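Local coordinates for exosome complex component Rrp41 (Archaeoglobus fulgidus, PDB 3M7N), which probably acts as a catalytic component of the archaeal exosome, degrading RNA from its 3' end and able to add heteromeric RNA tails, at residues K106-A111 against A139-A144. The protein carries 1 engineered substitution. Sequence-based numbering, arbitrary orientation.
Sequences KEAFEA and ACLNAA
Phe109 reaches across from helix 96-110 to Leu141 and Ala144 of helix 136-150, joining the two helices that belong to the first domain of this RNase PH-type fold. The nearest touch is Phe109 CE1 against Leu141 CD2, at 3.4 Å. One helical turn further along, the methyl CB of Ala144 sits 3.9 Å from Phe109 CZ and almost as near CE1, so the far corner of the ring lies between a leucine branch and an alanine methyl. Both methyls approach the ring obliquely. Leu141 also presents its backbone carbonyl: its O lies in the plane of the ring, at the edge, 3.8 Å from Phe109 CZ.

The two larger side chains slide past each other in opposite directions. In Leu141, CG stands anti to the carbonyl carbon (chi1 -81°), and with chi2 at 170° the CD2 branch is the one turned to Phe109. The same CD2 is also the nearest atom of segment 139-144 to the side chain of Ala108, whose CB lies a loose 4.4 Å away. The short segments run at 36° to one another with their axes 11.4 Å apart at closest, a separation bridged by the phenyl ring from one side and by the Leu141 branch and Ala144 methyl from the other. An alanine at Phe109 would probably leave Leu141 CD2 and the Ala144 methyl without their main partner across this gap, opening a hole between the helices.

No hydrogen bond links the segments, and all four touching residues are buried. Strands of the mixed sheet complete the setting: Tyr77 touches both Phe109 and Ala144, and Ile125 and Val127 pack on Ala144. Behind the contact, the helix carrying Leu141 is tied to strand 158-167 where Asn142 OD1 accepts a hydrogen bond from Ser161 N. Within that helix, Ala144 N donates to Cys140 O at 2.7 Å.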
loop_
_atom_site.group_PDB
_atom_site.type_symbol
_atom_site.label_atom_id
_atom_site.label_comp_id
_atom_site.label_asym_id
_atom_site.label_seq_id
_atom_site.Cartn_x
_atom_site.Cartn_y
_atom_site.Cartn_z
ATOM N N LYS E 106 8.699 18.940 9.431
ATOM C CA LYS E 106 9.849 18.072 9.200
ATOM C C LYS E 106 10.995 18.893 8.632
ATOM O O LYS E 106 12.177 18.718 8.989
ATOM C CB LYS E 106 9.504 16.948 8.214
ATOM C CG LYS E 106 10.703 16.075 7.883
ATOM C CD LYS E 106 10.405 15.106 6.759
ATOM C CE LYS E 106 10.931 15.641 5.438
ATOM N NZ LYS E 106 9.969 15.385 4.320
ATOM N N GLU E 107 10.630 19.768 7.707
ATOM C CA GLU E 107 11.601 20.602 7.011
ATOM C C GLU E 107 12.357 21.509 7.997
ATOM O O GLU E 107 13.567 21.687 7.874
ATOM C CB GLU E 107 10.913 21.376 5.875
ATOM C CG GLU E 107 10.829 20.525 4.601
ATOM C CD GLU E 107 9.723 20.938 3.638
ATOM O OE1 GLU E 107 8.987 21.904 3.924
ATOM O OE2 GLU E 107 9.585 20.274 2.589
ATOM N N ALA E 108 11.645 22.025 9.001
ATOM C CA ALA E 108 12.257 22.883 10.014
ATOM C C ALA E 108 13.339 22.138 10.780
ATOM O O ALA E 108 14.352 22.718 11.174
ATOM C CB ALA E 108 11.196 23.459 10.981
ATOM N N PHE E 109 13.141 20.845 10.999
ATOM C CA PHE E 109 14.130 20.095 11.767
ATOM C C PHE E 109 15.249 19.526 10.912
ATOM O O PHE E 109 16.368 19.317 11.404
ATOM C CB PHE E 109 13.457 19.035 12.637
ATOM C CG PHE E 109 12.710 19.616 13.807
ATOM C CD1 PHE E 109 11.333 19.734 13.780
ATOM C CD2 PHE E 109 13.403 20.093 14.923
ATOM C CE1 PHE E 109 10.645 20.294 14.866
ATOM C CE2 PHE E 109 12.731 20.634 15.992
ATOM C CZ PHE E 109 11.350 20.737 15.969
ATOM N N GLU E 110 14.958 19.282 9.630
ATOM C CA GLU E 110 15.976 18.740 8.728
ATOM C C GLU E 110 17.094 19.745 8.665
ATOM O O GLU E 110 18.260 19.402 8.518
ATOM C CB GLU E 110 15.419 18.492 7.324
ATOM C CG GLU E 110 14.417 17.353 7.266
ATOM C CD GLU E 110 13.981 17.013 5.851
ATOM O OE1 GLU E 110 13.515 17.914 5.104
ATOM O OE2 GLU E 110 14.098 15.829 5.488
ATOM N N ALA E 111 16.705 21.003 8.810
ATOM C CA ALA E 111 17.629 22.133 8.776
ATOM C C ALA E 111 18.553 22.221 10.004
ATOM O O ALA E 111 19.453 23.055 10.043
ATOM C CB ALA E 111 16.823 23.439 8.616
ATOM N N ALA E 139 2.865 25.456 18.754
ATOM C CA ALA E 139 2.920 24.627 19.952
ATOM C C ALA E 139 3.646 23.295 19.715
ATOM O O ALA E 139 4.581 22.941 20.462
ATOM C CB ALA E 139 1.542 24.397 20.500
ATOM N N CYS E 140 3.262 22.571 18.662
ATOM C CA CYS E 140 3.912 21.277 18.375
ATOM C C CYS E 140 5.381 21.440 18.074
ATOM O O CYS E 140 6.212 20.659 18.536
ATOM C CB CYS E 140 3.204 20.526 17.236
ATOM S SG CYS E 140 1.490 20.133 17.675
ATOM N N LEU E 141 5.721 22.451 17.290
ATOM C CA LEU E 141 7.126 22.662 16.986
ATOM C C LEU E 141 7.928 22.927 18.268
ATOM O O LEU E 141 9.047 22.417 18.423
ATOM C CB LEU E 141 7.310 23.794 15.978
ATOM C CG LEU E 141 7.101 23.501 14.493
ATOM C CD1 LEU E 141 7.097 24.813 13.676
ATOM C CD2 LEU E 141 8.159 22.517 13.983
ATOM N N ASN E 142 7.351 23.693 19.200
ATOM C CA ASN E 142 8.065 23.953 20.447
ATOM C C ASN E 142 8.211 22.678 21.237
ATOM O O ASN E 142 9.278 22.405 21.791
ATOM C CB ASN E 142 7.395 25.039 21.309
ATOM C CG ASN E 142 7.543 26.417 20.718
ATOM O OD1 ASN E 142 8.635 26.800 20.276
ATOM N ND2 ASN E 142 6.443 27.168 20.677
ATOM N N ALA E 143 7.132 21.902 21.299
ATOM C CA ALA E 143 7.161 20.661 22.067
ATOM C C ALA E 143 8.132 19.685 21.426
ATOM O O ALA E 143 8.909 19.014 22.113
ATOM C CB ALA E 143 5.778 20.065 22.173
ATOM N N ALA E 144 8.138 19.641 20.098
ATOM C CA ALA E 144 9.034 18.711 19.415
ATOM C C ALA E 144 10.530 18.994 19.656
ATOM O O ALA E 144 11.314 18.058 19.824
ATOM C CB ALA E 144 8.719 18.650 17.941
#